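Local coordinates for protein methoxy mycolic acid synthase 2 (PDB 1TPY) that converts a double bond of mycolic acids to a cis-cyclopropane ring, using a methylene group from S-adenosyl-L-methionine, at residues P7-V12 with W123-E128; A14-S19 with F139-H144; G137-E140 with R146-D149; E198-G203 with M263-G268. All coordinates share one frame; numbering follows the deposited sequence.

Contact 1. Residues P7-V12 with W123-E128; sequences PHFEDV and WEQFNE. With SAH (S-adenosyl-L-homocysteine), chain C.
The Phe9 ring turns its edge to the 123-128 segment, where the end of the Gln125 side chain comes up near the ring plane. On the other segment, the indole of Trp123 has Glu124 OE1 above one face, displaced toward the rim, while the amino group of the adenine comes up to it obliquely. Pro7 does most of the touching: its CG rests 3.4 Å from Glu124 CG, and the CG-CD side of the ring lies against the end of the Gln125 side chain. Glu124 CG is held between its own backbone N and carbonyl carbon (chi1 38°), and a bend at the next bond swings the carboxylate to the adenine. There OE1 takes an almost straight hydrogen bond (172°) from SAH N6, 3.0 Å away. OE2 accepts from a water, 2.9 Å away, that in turn accepts from His8 N at 3.0 Å, and it also pairs with Arg146. With both oxygens engaged, the carboxylate is probably held against rotation. Trp123 N donates a hydrogen bond to SAH N1 at 3.2 Å. An acidic side chain on N6 and a backbone N-H on N1 together read the adenine edge, as expected in the cofactor site of a Rossmann-like S-adenosylmethionine-dependent methyltransferase.

Contact 2. Residues A14-S19 with F139-H144; sequences AHYDLS and FEHFGH. With SAH (S-adenosyl-L-homocysteine), chain C; 16A (cetyl-trimethyl-ammonium), chain D.
A single buried hydrogen bond between aromatic side chains, Tyr16 to His141, ties the last turn of helix 9-16 to the short helix 139-142, right between the cofactor and the detergent. Tyr16 OH and His141 NE2 are 2.7 Å apart, and either could be the donor. The two side chains reach in from opposite directions; their rings meet obliquely, with planes at 75°, and the hydroxyl comes in at the imidazole edge, near its plane. With CG anti to the carbonyl carbon (chi1 -72°), the His141 ring reaches across to the phenol. The phenol is boxed in, with His15 CD2 over one face and the ribose atom SAH C3' over the other. Tyr16 CE2 lies 3.3 Å from SAH SD, and Tyr16 OH is 3.1 Å from 16A C16, next to the cationic nitrogen. This is the active-site junction of a cyclopropane synthase: the sulfur that would carry the methyl in S-adenosylmethionine lies near the detergent head, and the detergent chain probably marks the acyl-chain site. One residue before His141, Glu140 CB packs 3.5 Å from 16A C13, while its OE2 accepts from Ile169 N beside a bound carbonate. Phe142 turns its edge to the adenine, CE2 3.6 Å from SAH C5.

Contact 3. Residues G137-E140 with R146-D149; sequences GAFE and RHAD. With 16A (cetyl-trimethyl-ammonium), chain D; SAH (S-adenosyl-L-homocysteine), chain C.
After strand 132-136 of the Rossmann-like sheet, the chain bends past the cofactor into helix 139-142 and then into helix 147-157, and Phe139 packs on His147 where these two helices come together. The side chains cross at about a right angle. Phe139 CZ stands over the centre of one imidazole face, and CE2 comes within 3.4 Å of His147 NE2. The rings meet obliquely, planes at 36° and centroids 4.2 Å apart. Phe139 CG is anti to the backbone N (chi1 -163°), which sends its ring to the histidine while the residues just before it line the active site. Here Gly137 O lies 3.3 Å from SAH C5' and 3.1 Å from 16A C19, a methyl of the cationic head, and Ala138 CB is 3.1 Å from SAH O4'. Around the aromatic pair, Phe139 lies on Leu166 and Thr168 of strand 163-171, Pro206 touches both side chains, and His147 reaches Met210 of helix 208-218.

Contact 4. Residues E198-G203 with M263-G268; sequences EIFPGG and MKYLTG. With 16A (cetyl-trimethyl-ammonium), chain D.
From Phe200 to Gly203, after helix 186-199, the chain makes a type II beta turn, closed by Gly203 N to Phe200 O at 2.8 Å, and Ile199 CA passes 7.3 Å from Tyr265 CA on helix 256-275. Ile199 CG2 sits over the middle of the Tyr265 ring in a CH-pi contact, 3.7 Å from the centroid and 11° off the normal; Leu266 CD2 is on the opposite face. The same methyl also touches a face of Phe200, nearer its rim. Phe200 turns its edge to the tyrosine in an offset edge-to-face pair (planes at 83°), with its CZ 3.5 Å from Tyr265 OH. Its remaining face lies on the detergent chain, 16A C14 over the centre. The Tyr265 chi1 of 135° is far from staggered, suggesting some strain; its hydroxyl is hydrogen-bonded to Tyr33. Nearer the surface a water bridges the opposite charges, donating to Glu198 OE1 at 2.9 Å and accepting from Lys264 NZ at 3.3 Å. This wall of the detergent pocket, probably also the lipid site, lies between helices: Phe200 touches Tyr16 of helix 9-16, Phe194 and Ile195 of helix 186-199 press on Tyr265, and helix 229-245 backs Met263 and Leu266.

How the contacts relate
Contacts 1, 2 and 3 touch SAH and contacts 2, 3 and 4 the detergent, with contact 2 between the adenine and the probable lipid site. Contacts 1 and 2 share helix 9-16; their centres are 11 Å apart, with Trp123 NE1 3.6 Å from Phe142 CD2. Contact 3 shares helix 139-142 with contact 2 and is joined to contact 1 by the salt bridge of Glu124 OE2 with Arg146 NH1, 2.8 Å long. Contact 4 lies on the lipid side, its centre 21 Å from that of contact 1. It meets contact 2 through His15 ND1 and Ile199 O, 2.8 Å apart and probably hydrogen-bonded, and through Phe200 CD2, 3.6 Å from His141 CE1.

Contact 1. Residues P7-V12 with W123-E128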
# COMPACT_ATOMS: atom_id res chain seq x y z
N PRO A 7 -4.67 -15.19 7.66
CA PRO A 7 -4.61 -13.72 7.63
C PRO A 7 -4.93 -13.01 8.95
O PRO A 7 -5.76 -13.48 9.74
CB PRO A 7 -5.58 -13.36 6.52
CG PRO A 7 -5.38 -14.48 5.55
CD PRO A 7 -5.37 -15.70 6.46
N HIS A 8 -4.27 -11.89 9.18
CA HIS A 8 -4.51 -11.09 10.38
C HIS A 8 -5.66 -10.13 10.09
O HIS A 8 -5.47 -8.91 10.02
CB HIS A 8 -3.25 -10.30 10.75
CG HIS A 8 -2.09 -11.16 11.14
ND1 HIS A 8 -0.85 -11.07 10.55
CD2 HIS A 8 -1.97 -12.12 12.10
CE1 HIS A 8 -0.02 -11.92 11.12
NE2 HIS A 8 -0.68 -12.57 12.06
N PHE A 9 -6.86 -10.69 9.91
CA PHE A 9 -8.04 -9.88 9.60
C PHE A 9 -8.33 -8.77 10.61
O PHE A 9 -8.51 -7.62 10.23
CB PHE A 9 -9.29 -10.77 9.48
CG PHE A 9 -9.28 -11.66 8.27
CD1 PHE A 9 -8.83 -12.97 8.36
CD2 PHE A 9 -9.71 -11.19 7.03
CE1 PHE A 9 -8.80 -13.80 7.24
CE2 PHE A 9 -9.69 -12.00 5.91
CZ PHE A 9 -9.23 -13.31 6.01
N GLU A 10 -8.38 -9.11 11.89
CA GLU A 10 -8.68 -8.13 12.93
C GLU A 10 -7.78 -6.89 12.91
O GLU A 10 -8.28 -5.77 12.85
CB GLU A 10 -8.63 -8.80 14.31
CG GLU A 10 -9.16 -7.91 15.44
CD GLU A 10 -9.27 -8.64 16.77
OE1 GLU A 10 -9.96 -9.69 16.83
OE2 GLU A 10 -8.67 -8.17 17.76
N ASP A 11 -6.46 -7.09 12.96
CA ASP A 11 -5.53 -5.96 12.95
C ASP A 11 -5.68 -5.04 11.76
O ASP A 11 -5.72 -3.82 11.91
CB ASP A 11 -4.08 -6.45 12.99
CG ASP A 11 -3.69 -7.01 14.34
OD1 ASP A 11 -4.17 -6.48 15.36
OD2 ASP A 11 -2.90 -7.98 14.36
N VAL A 12 -5.75 -5.63 10.56
CA VAL A 12 -5.88 -4.86 9.33
C VAL A 12 -7.26 -4.21 9.23
O VAL A 12 -7.37 -3.06 8.81
CB VAL A 12 -5.64 -5.76 8.09
CG1 VAL A 12 -5.81 -4.96 6.81
CG2 VAL A 12 -4.23 -6.35 8.16
N TRP A 123 -3.07 -13.06 0.86
CA TRP A 123 -2.30 -13.76 -0.15
C TRP A 123 -2.08 -15.18 0.38
O TRP A 123 -2.04 -16.13 -0.39
CB TRP A 123 -0.93 -13.09 -0.37
CG TRP A 123 -0.16 -12.88 0.89
CD1 TRP A 123 -0.18 -11.77 1.69
CD2 TRP A 123 0.72 -13.81 1.54
NE1 TRP A 123 0.62 -11.96 2.79
CE2 TRP A 123 1.18 -13.21 2.72
CE3 TRP A 123 1.15 -15.11 1.23
CZ2 TRP A 123 2.06 -13.85 3.60
CZ3 TRP A 123 2.03 -15.75 2.10
CH2 TRP A 123 2.47 -15.12 3.27
N GLU A 124 -1.95 -15.31 1.69
CA GLU A 124 -1.72 -16.63 2.26
C GLU A 124 -2.82 -17.64 1.93
O GLU A 124 -2.61 -18.84 2.02
CB GLU A 124 -1.48 -16.54 3.79
CG GLU A 124 -2.30 -15.54 4.58
CD GLU A 124 -1.73 -14.12 4.59
OE1 GLU A 124 -1.91 -13.39 3.58
OE2 GLU A 124 -1.11 -13.72 5.60
N GLN A 125 -3.97 -17.14 1.49
CA GLN A 125 -5.09 -18.00 1.13
C GLN A 125 -5.28 -18.09 -0.38
O GLN A 125 -6.19 -18.75 -0.86
CB GLN A 125 -6.38 -17.48 1.77
CG GLN A 125 -6.42 -17.58 3.29
CD GLN A 125 -7.57 -16.80 3.89
OE1 GLN A 125 -8.19 -17.23 4.86
NE2 GLN A 125 -7.85 -15.63 3.33
N PHE A 126 -4.40 -17.42 -1.12
CA PHE A 126 -4.48 -17.41 -2.58
C PHE A 126 -3.38 -18.27 -3.21
O PHE A 126 -2.21 -18.12 -2.86
CB PHE A 126 -4.35 -15.97 -3.07
CG PHE A 126 -4.81 -15.77 -4.48
CD1 PHE A 126 -6.17 -15.72 -4.78
CD2 PHE A 126 -3.88 -15.63 -5.51
CE1 PHE A 126 -6.59 -15.53 -6.10
CE2 PHE A 126 -4.30 -15.45 -6.82
CZ PHE A 126 -5.66 -15.40 -7.11
N ASN A 127 -3.76 -19.15 -4.13
CA ASN A 127 -2.80 -20.03 -4.79
C ASN A 127 -3.02 -20.16 -6.29
O ASN A 127 -2.47 -21.06 -6.93
CB ASN A 127 -2.85 -21.43 -4.17
CG ASN A 127 -2.42 -21.44 -2.72
OD1 ASN A 127 -3.23 -21.25 -1.81
ND2 ASN A 127 -1.13 -21.63 -2.49
N GLU A 128 -3.83 -19.27 -6.86
CA GLU A 128 -4.12 -19.30 -8.29
C GLU A 128 -2.98 -18.76 -9.14
O GLU A 128 -2.27 -17.85 -8.74
CB GLU A 128 -5.37 -18.47 -8.58
CG GLU A 128 -6.66 -18.99 -7.98
CD GLU A 128 -7.84 -18.15 -8.41
OE1 GLU A 128 -7.68 -17.37 -9.38
OE2 GLU A 128 -8.92 -18.27 -7.81
N SAH C . -3.00 -1.05 -2.47
CA SAH C . -4.01 -0.06 -2.10
CB SAH C . -4.40 -0.17 -0.60
CG SAH C . -3.29 -0.06 0.44
SD SAH C . -3.90 -0.19 2.15
C SAH C . -3.51 1.36 -2.39
O SAH C . -2.32 1.50 -2.73
OXT SAH C . -4.30 2.31 -2.28
C5' SAH C . -3.27 -1.82 2.65
C4' SAH C . -4.01 -2.94 1.92
O4' SAH C . -3.33 -4.22 2.01
C3' SAH C . -5.43 -3.18 2.44
O3' SAH C . -6.31 -3.37 1.32
C2' SAH C . -5.29 -4.42 3.27
O2' SAH C . -6.56 -5.09 3.42
C1' SAH C . -4.28 -5.18 2.48
N9 SAH C . -3.58 -6.30 3.24
C8 SAH C . -2.91 -6.30 4.42
N7 SAH C . -2.41 -7.44 4.81
C5 SAH C . -2.81 -8.29 3.77
C6 SAH C . -2.62 -9.68 3.52
N6 SAH C . -1.96 -10.48 4.36
N1 SAH C . -3.16 -10.21 2.37
C2 SAH C . -3.84 -9.41 1.52
N3 SAH C . -4.08 -8.09 1.65
C4 SAH C . -3.53 -7.60 2.81
O HOH W 1 -2.00 -11.53 7.32

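Contact 2. Residues A14-S19 with F139-H144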
# COMPACT_ATOMS: atom_id res chain seq x y z
N ALA A 14 -9.22 -3.32 11.70
CA ALA A 14 -9.35 -2.29 12.72
C ALA A 14 -9.05 -0.91 12.13
O ALA A 14 -9.47 0.11 12.66
CB ALA A 14 -8.39 -2.58 13.89
N HIS A 15 -8.31 -0.89 11.03
CA HIS A 15 -8.00 0.37 10.37
C HIS A 15 -8.88 0.64 9.15
O HIS A 15 -9.63 1.61 9.11
CB HIS A 15 -6.53 0.41 9.95
CG HIS A 15 -6.08 1.74 9.43
ND1 HIS A 15 -5.50 2.70 10.23
CD2 HIS A 15 -6.18 2.29 8.19
CE1 HIS A 15 -5.27 3.79 9.52
NE2 HIS A 15 -5.67 3.57 8.28
N TYR A 16 -8.79 -0.24 8.14
CA TYR A 16 -9.54 -0.03 6.90
C TYR A 16 -11.05 -0.19 6.92
O TYR A 16 -11.72 0.23 5.98
CB TYR A 16 -8.95 -0.90 5.79
CG TYR A 16 -7.46 -0.72 5.66
CD1 TYR A 16 -6.58 -1.56 6.32
CD2 TYR A 16 -6.94 0.36 4.95
CE1 TYR A 16 -5.21 -1.34 6.30
CE2 TYR A 16 -5.57 0.60 4.92
CZ TYR A 16 -4.71 -0.25 5.60
OH TYR A 16 -3.37 0.00 5.58
N ASP A 17 -11.59 -0.79 7.97
CA ASP A 17 -13.04 -0.94 8.04
C ASP A 17 -13.67 0.11 8.95
O ASP A 17 -14.86 0.03 9.27
CB ASP A 17 -13.41 -2.35 8.50
CG ASP A 17 -13.30 -3.37 7.37
OD1 ASP A 17 -13.39 -4.58 7.63
OD2 ASP A 17 -13.14 -2.95 6.20
N LEU A 18 -12.88 1.10 9.36
CA LEU A 18 -13.36 2.17 10.22
C LEU A 18 -14.63 2.79 9.63
O LEU A 18 -15.66 2.89 10.30
CB LEU A 18 -12.29 3.26 10.36
CG LEU A 18 -12.70 4.43 11.26
CD1 LEU A 18 -12.91 3.92 12.68
CD2 LEU A 18 -11.63 5.51 11.23
N SER A 19 -14.55 3.21 8.37
CA SER A 19 -15.67 3.83 7.67
C SER A 19 -15.20 4.43 6.35
O SER A 19 -14.31 5.26 6.33
CB SER A 19 -16.29 4.94 8.52
OG SER A 19 -17.15 5.75 7.74
N PHE A 139 2.42 -4.78 2.04
CA PHE A 139 3.55 -5.50 2.65
C PHE A 139 3.81 -5.16 4.12
O PHE A 139 4.11 -6.05 4.92
CB PHE A 139 4.81 -5.22 1.84
CG PHE A 139 5.93 -6.19 2.10
CD1 PHE A 139 5.93 -7.45 1.49
CD2 PHE A 139 7.00 -5.84 2.91
CE1 PHE A 139 6.99 -8.35 1.70
CE2 PHE A 139 8.07 -6.73 3.13
CZ PHE A 139 8.06 -7.99 2.52
N GLU A 140 3.72 -3.88 4.45
CA GLU A 140 3.96 -3.40 5.81
C GLU A 140 3.10 -4.13 6.85
O GLU A 140 3.47 -4.21 8.02
CB GLU A 140 3.69 -1.89 5.89
CG GLU A 140 4.50 -1.04 4.90
CD GLU A 140 3.79 -0.83 3.56
OE1 GLU A 140 3.22 -1.80 3.02
OE2 GLU A 140 3.82 0.30 3.04
N HIS A 141 1.97 -4.67 6.40
CA HIS A 141 1.04 -5.40 7.26
C HIS A 141 1.35 -6.89 7.37
O HIS A 141 0.92 -7.55 8.32
CB HIS A 141 -0.39 -5.26 6.74
CG HIS A 141 -0.99 -3.91 6.93
ND1 HIS A 141 -1.36 -3.43 8.17
CD2 HIS A 141 -1.30 -2.93 6.04
CE1 HIS A 141 -1.88 -2.22 8.04
NE2 HIS A 141 -1.85 -1.90 6.76
N PHE A 142 2.06 -7.43 6.39
CA PHE A 142 2.37 -8.85 6.37
C PHE A 142 3.02 -9.42 7.62
O PHE A 142 2.70 -10.53 8.03
CB PHE A 142 3.25 -9.18 5.15
CG PHE A 142 2.56 -8.97 3.83
CD1 PHE A 142 3.26 -9.15 2.64
CD2 PHE A 142 1.23 -8.56 3.77
CE1 PHE A 142 2.65 -8.92 1.41
CE2 PHE A 142 0.62 -8.33 2.54
CZ PHE A 142 1.33 -8.51 1.35
N GLY A 143 3.93 -8.66 8.22
CA GLY A 143 4.63 -9.14 9.39
C GLY A 143 5.95 -9.75 8.95
O GLY A 143 5.98 -10.52 7.99
N HIS A 144 7.04 -9.40 9.62
CA HIS A 144 8.35 -9.93 9.24
C HIS A 144 8.37 -11.45 9.20
O HIS A 144 9.02 -12.05 8.34
CB HIS A 144 9.43 -9.44 10.22
CG HIS A 144 9.66 -7.96 10.18
ND1 HIS A 144 9.05 -7.13 9.26
CD2 HIS A 144 10.45 -7.16 10.94
CE1 HIS A 144 9.45 -5.89 9.45
NE2 HIS A 144 10.30 -5.88 10.46
N SAH C . -3.00 -1.05 -2.47
CA SAH C . -4.01 -0.06 -2.10
CB SAH C . -4.40 -0.17 -0.60
CG SAH C . -3.29 -0.06 0.44
SD SAH C . -3.90 -0.19 2.15
C SAH C . -3.51 1.36 -2.39
O SAH C . -2.32 1.50 -2.73
OXT SAH C . -4.30 2.31 -2.28
C5' SAH C . -3.27 -1.82 2.65
C4' SAH C . -4.01 -2.94 1.92
O4' SAH C . -3.33 -4.22 2.01
C3' SAH C . -5.43 -3.18 2.44
O3' SAH C . -6.31 -3.37 1.32
C2' SAH C . -5.29 -4.42 3.27
O2' SAH C . -6.56 -5.09 3.42
C1' SAH C . -4.28 -5.18 2.48
N9 SAH C . -3.58 -6.30 3.24
C8 SAH C . -2.91 -6.30 4.42
N7 SAH C . -2.41 -7.44 4.81
C5 SAH C . -2.81 -8.29 3.77
C6 SAH C . -2.62 -9.68 3.52
N6 SAH C . -1.96 -10.48 4.36
N1 SAH C . -3.16 -10.21 2.37
C2 SAH C . -3.84 -9.41 1.52
N3 SAH C . -4.08 -8.09 1.65
C4 SAH C . -3.53 -7.60 2.81
C1 16A D . 0.87 6.81 5.61
C2 16A D . 1.35 5.75 6.59
C3 16A D . 2.80 6.03 7.03
C4 16A D . 3.38 5.05 8.03
C5 16A D . 4.83 5.47 8.36
C6 16A D . 5.56 4.57 9.37
C7 16A D . 5.03 4.48 10.82
C8 16A D . 5.45 3.26 11.67
C9 16A D . 5.27 1.86 11.05
C10 16A D . 3.81 1.42 10.75
C11 16A D . 3.64 0.27 9.73
C12 16A D . 2.24 0.14 9.11
C13 16A D . 2.18 0.73 7.70
C14 16A D . 0.76 0.68 7.13
C15 16A D . 0.75 1.53 5.85
C16 16A D . -0.70 1.62 5.35
N1 16A D . -1.21 2.40 4.14
C17 16A D . -2.49 2.53 3.74
C18 16A D . -0.71 3.82 4.16
C19 16A D . -0.59 1.80 2.89

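Contact 3. Residues G137-E140 with R146-D149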
# COMPACT_ATOMS: atom_id res chain seq x y z
N GLY A 137 1.65 -0.73 -0.61
CA GLY A 137 1.27 -0.41 0.76
C GLY A 137 0.61 -1.53 1.54
O GLY A 137 -0.05 -1.26 2.55
N ALA A 138 0.78 -2.77 1.11
CA ALA A 138 0.18 -3.90 1.82
C ALA A 138 1.23 -4.65 2.62
O ALA A 138 0.97 -5.10 3.74
CB ALA A 138 -0.49 -4.84 0.82
N PHE A 139 2.42 -4.78 2.04
CA PHE A 139 3.55 -5.50 2.65
C PHE A 139 3.81 -5.16 4.12
O PHE A 139 4.11 -6.05 4.92
CB PHE A 139 4.81 -5.22 1.84
CG PHE A 139 5.93 -6.19 2.10
CD1 PHE A 139 5.93 -7.45 1.49
CD2 PHE A 139 7.00 -5.84 2.91
CE1 PHE A 139 6.99 -8.35 1.70
CE2 PHE A 139 8.07 -6.73 3.13
CZ PHE A 139 8.06 -7.99 2.52
N GLU A 140 3.72 -3.88 4.45
CA GLU A 140 3.96 -3.40 5.81
C GLU A 140 3.10 -4.13 6.85
O GLU A 140 3.47 -4.21 8.02
CB GLU A 140 3.69 -1.89 5.89
CG GLU A 140 4.50 -1.04 4.90
CD GLU A 140 3.79 -0.83 3.56
OE1 GLU A 140 3.22 -1.80 3.02
OE2 GLU A 140 3.82 0.30 3.04
N ARG A 146 6.37 -13.43 8.13
CA ARG A 146 5.74 -14.00 6.94
C ARG A 146 6.33 -13.53 5.62
O ARG A 146 5.86 -13.94 4.56
CB ARG A 146 4.24 -13.71 6.96
CG ARG A 146 3.50 -14.41 8.08
CD ARG A 146 2.01 -14.16 8.01
NE ARG A 146 1.32 -14.89 9.07
CZ ARG A 146 -0.00 -14.94 9.21
NH1 ARG A 146 -0.78 -14.30 8.34
NH2 ARG A 146 -0.54 -15.62 10.21
N HIS A 147 7.35 -12.69 5.67
CA HIS A 147 7.98 -12.19 4.44
C HIS A 147 8.42 -13.34 3.54
O HIS A 147 8.07 -13.37 2.35
CB HIS A 147 9.20 -11.33 4.77
CG HIS A 147 8.86 -9.99 5.34
ND1 HIS A 147 7.57 -9.62 5.67
CD2 HIS A 147 9.65 -8.94 5.67
CE1 HIS A 147 7.59 -8.39 6.18
NE2 HIS A 147 8.83 -7.96 6.19
N ALA A 148 9.18 -14.28 4.10
CA ALA A 148 9.68 -15.43 3.35
C ALA A 148 8.54 -16.18 2.66
O ALA A 148 8.61 -16.46 1.45
CB ALA A 148 10.43 -16.38 4.29
N ASP A 149 7.50 -16.51 3.41
CA ASP A 149 6.36 -17.21 2.83
C ASP A 149 5.68 -16.36 1.77
O ASP A 149 5.21 -16.88 0.75
CB ASP A 149 5.35 -17.60 3.92
CG ASP A 149 5.77 -18.84 4.67
OD1 ASP A 149 6.89 -19.35 4.42
OD2 ASP A 149 4.99 -19.33 5.52
C1 16A D . 0.87 6.81 5.61
C2 16A D . 1.35 5.75 6.59
C3 16A D . 2.80 6.03 7.03
C4 16A D . 3.38 5.05 8.03
C5 16A D . 4.83 5.47 8.36
C6 16A D . 5.56 4.57 9.37
C7 16A D . 5.03 4.48 10.82
C8 16A D . 5.45 3.26 11.67
C9 16A D . 5.27 1.86 11.05
C10 16A D . 3.81 1.42 10.75
C11 16A D . 3.64 0.27 9.73
C12 16A D . 2.24 0.14 9.11
C13 16A D . 2.18 0.73 7.70
C14 16A D . 0.76 0.68 7.13
C15 16A D . 0.75 1.53 5.85
C16 16A D . -0.70 1.62 5.35
N1 16A D . -1.21 2.40 4.14
C17 16A D . -2.49 2.53 3.74
C18 16A D . -0.71 3.82 4.16
C19 16A D . -0.59 1.80 2.89
N SAH C . -3.00 -1.05 -2.47
CA SAH C . -4.01 -0.06 -2.10
CB SAH C . -4.40 -0.17 -0.60
CG SAH C . -3.29 -0.06 0.44
SD SAH C . -3.90 -0.19 2.15
C SAH C . -3.51 1.36 -2.39
O SAH C . -2.32 1.50 -2.73
OXT SAH C . -4.30 2.31 -2.28
C5' SAH C . -3.27 -1.82 2.65
C4' SAH C . -4.01 -2.94 1.92
O4' SAH C . -3.33 -4.22 2.01
C3' SAH C . -5.43 -3.18 2.44
O3' SAH C . -6.31 -3.37 1.32
C2' SAH C . -5.29 -4.42 3.27
O2' SAH C . -6.56 -5.09 3.42
C1' SAH C . -4.28 -5.18 2.48
N9 SAH C . -3.58 -6.30 3.24
C8 SAH C . -2.91 -6.30 4.42
N7 SAH C . -2.41 -7.44 4.81
C5 SAH C . -2.81 -8.29 3.77
C6 SAH C . -2.62 -9.68 3.52
N6 SAH C . -1.96 -10.48 4.36
N1 SAH C . -3.16 -10.21 2.37
C2 SAH C . -3.84 -9.41 1.52
N3 SAH C . -4.08 -8.09 1.65
C4 SAH C . -3.53 -7.60 2.81

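Contact 4. Residues E198-G203 with M263-G268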
# COMPACT_ATOMS: atom_id res chain seq x y z
N GLU A 198 -2.68 2.50 18.07
CA GLU A 198 -3.95 3.10 17.67
C GLU A 198 -4.21 3.23 16.17
O GLU A 198 -5.32 3.55 15.76
CB GLU A 198 -4.09 4.49 18.29
CG GLU A 198 -3.70 4.58 19.76
CD GLU A 198 -3.97 5.95 20.36
OE1 GLU A 198 -3.26 6.34 21.31
OE2 GLU A 198 -4.91 6.63 19.89
N ILE A 199 -3.19 2.97 15.34
CA ILE A 199 -3.36 3.13 13.90
C ILE A 199 -3.20 1.87 13.07
O ILE A 199 -4.12 1.47 12.36
CB ILE A 199 -2.37 4.20 13.36
CG1 ILE A 199 -2.43 5.46 14.24
CG2 ILE A 199 -2.71 4.55 11.92
CD1 ILE A 199 -3.82 6.11 14.31
N PHE A 200 -2.02 1.26 13.15
CA PHE A 200 -1.73 0.06 12.40
C PHE A 200 -1.24 -1.10 13.25
O PHE A 200 -0.07 -1.47 13.20
CB PHE A 200 -0.68 0.35 11.33
CG PHE A 200 -1.13 1.32 10.28
CD1 PHE A 200 -0.42 2.49 10.05
CD2 PHE A 200 -2.26 1.05 9.51
CE1 PHE A 200 -0.83 3.40 9.08
CE2 PHE A 200 -2.67 1.95 8.53
CZ PHE A 200 -1.96 3.12 8.32
N PRO A 201 -2.13 -1.70 14.06
CA PRO A 201 -1.67 -2.82 14.87
C PRO A 201 -1.08 -3.87 13.92
O PRO A 201 -1.59 -4.06 12.82
CB PRO A 201 -2.95 -3.31 15.54
CG PRO A 201 -3.74 -2.05 15.69
CD PRO A 201 -3.53 -1.35 14.36
N GLY A 202 -0.01 -4.53 14.35
CA GLY A 202 0.61 -5.55 13.51
C GLY A 202 1.48 -4.95 12.41
O GLY A 202 2.17 -5.67 11.70
N GLY A 203 1.46 -3.62 12.29
CA GLY A 203 2.25 -2.96 11.27
C GLY A 203 3.74 -3.08 11.54
O GLY A 203 4.22 -2.63 12.58
N MET A 263 -5.36 12.90 12.69
CA MET A 263 -4.56 14.09 12.41
C MET A 263 -3.18 13.89 13.03
O MET A 263 -2.16 14.27 12.45
CB MET A 263 -5.21 15.35 12.99
CG MET A 263 -6.47 15.81 12.27
SD MET A 263 -6.21 16.02 10.49
CE MET A 263 -5.06 17.41 10.49
N LYS A 264 -3.15 13.29 14.21
CA LYS A 264 -1.90 13.02 14.91
C LYS A 264 -1.08 12.03 14.08
O LYS A 264 0.14 12.18 13.94
CB LYS A 264 -2.18 12.44 16.30
CG LYS A 264 -0.93 12.05 17.09
CD LYS A 264 -1.30 11.51 18.46
CE LYS A 264 -0.08 10.97 19.21
NZ LYS A 264 -0.45 10.50 20.58
N TYR A 265 -1.76 11.02 13.54
CA TYR A 265 -1.08 10.01 12.74
C TYR A 265 -0.60 10.58 11.41
O TYR A 265 0.55 10.38 11.03
CB TYR A 265 -2.01 8.80 12.54
CG TYR A 265 -2.11 8.21 11.14
CD1 TYR A 265 -0.97 7.84 10.42
CD2 TYR A 265 -3.36 7.97 10.56
CE1 TYR A 265 -1.07 7.25 9.16
CE2 TYR A 265 -3.47 7.38 9.30
CZ TYR A 265 -2.33 7.02 8.61
OH TYR A 265 -2.45 6.45 7.37
N LEU A 266 -1.47 11.29 10.70
CA LEU A 266 -1.08 11.84 9.41
C LEU A 266 0.07 12.84 9.49
O LEU A 266 1.04 12.73 8.75
CB LEU A 266 -2.29 12.49 8.72
CG LEU A 266 -3.47 11.57 8.39
CD1 LEU A 266 -4.59 12.40 7.78
CD2 LEU A 266 -3.05 10.45 7.43
N THR A 267 -0.03 13.82 10.39
CA THR A 267 1.02 14.82 10.53
C THR A 267 2.29 14.21 11.10
O THR A 267 3.39 14.60 10.72
CB THR A 267 0.57 16.00 11.43
OG1 THR A 267 0.11 15.49 12.70
CG2 THR A 267 -0.56 16.77 10.77
N GLY A 268 2.14 13.25 12.02
CA GLY A 268 3.31 12.62 12.59
C GLY A 268 4.14 11.90 11.54
O GLY A 268 5.36 12.07 11.47
C1 16A D . 0.87 6.81 5.61
C2 16A D . 1.35 5.75 6.59
C3 16A D . 2.80 6.03 7.03
C4 16A D . 3.38 5.05 8.03
C5 16A D . 4.83 5.47 8.36
C6 16A D . 5.56 4.57 9.37
C7 16A D . 5.03 4.48 10.82
C8 16A D . 5.45 3.26 11.67
C9 16A D . 5.27 1.86 11.05
C10 16A D . 3.81 1.42 10.75
C11 16A D . 3.64 0.27 9.73
C12 16A D . 2.24 0.14 9.11
C13 16A D . 2.18 0.73 7.70
C14 16A D . 0.76 0.68 7.13
C15 16A D . 0.75 1.53 5.85
C16 16A D . -0.70 1.62 5.35
N1 16A D . -1.21 2.40 4.14
C17 16A D . -2.49 2.53 3.74
C18 16A D . -0.71 3.82 4.16
C19 16A D . -0.59 1.80 2.89
O HOH W 2 -3.41 9.28 21.16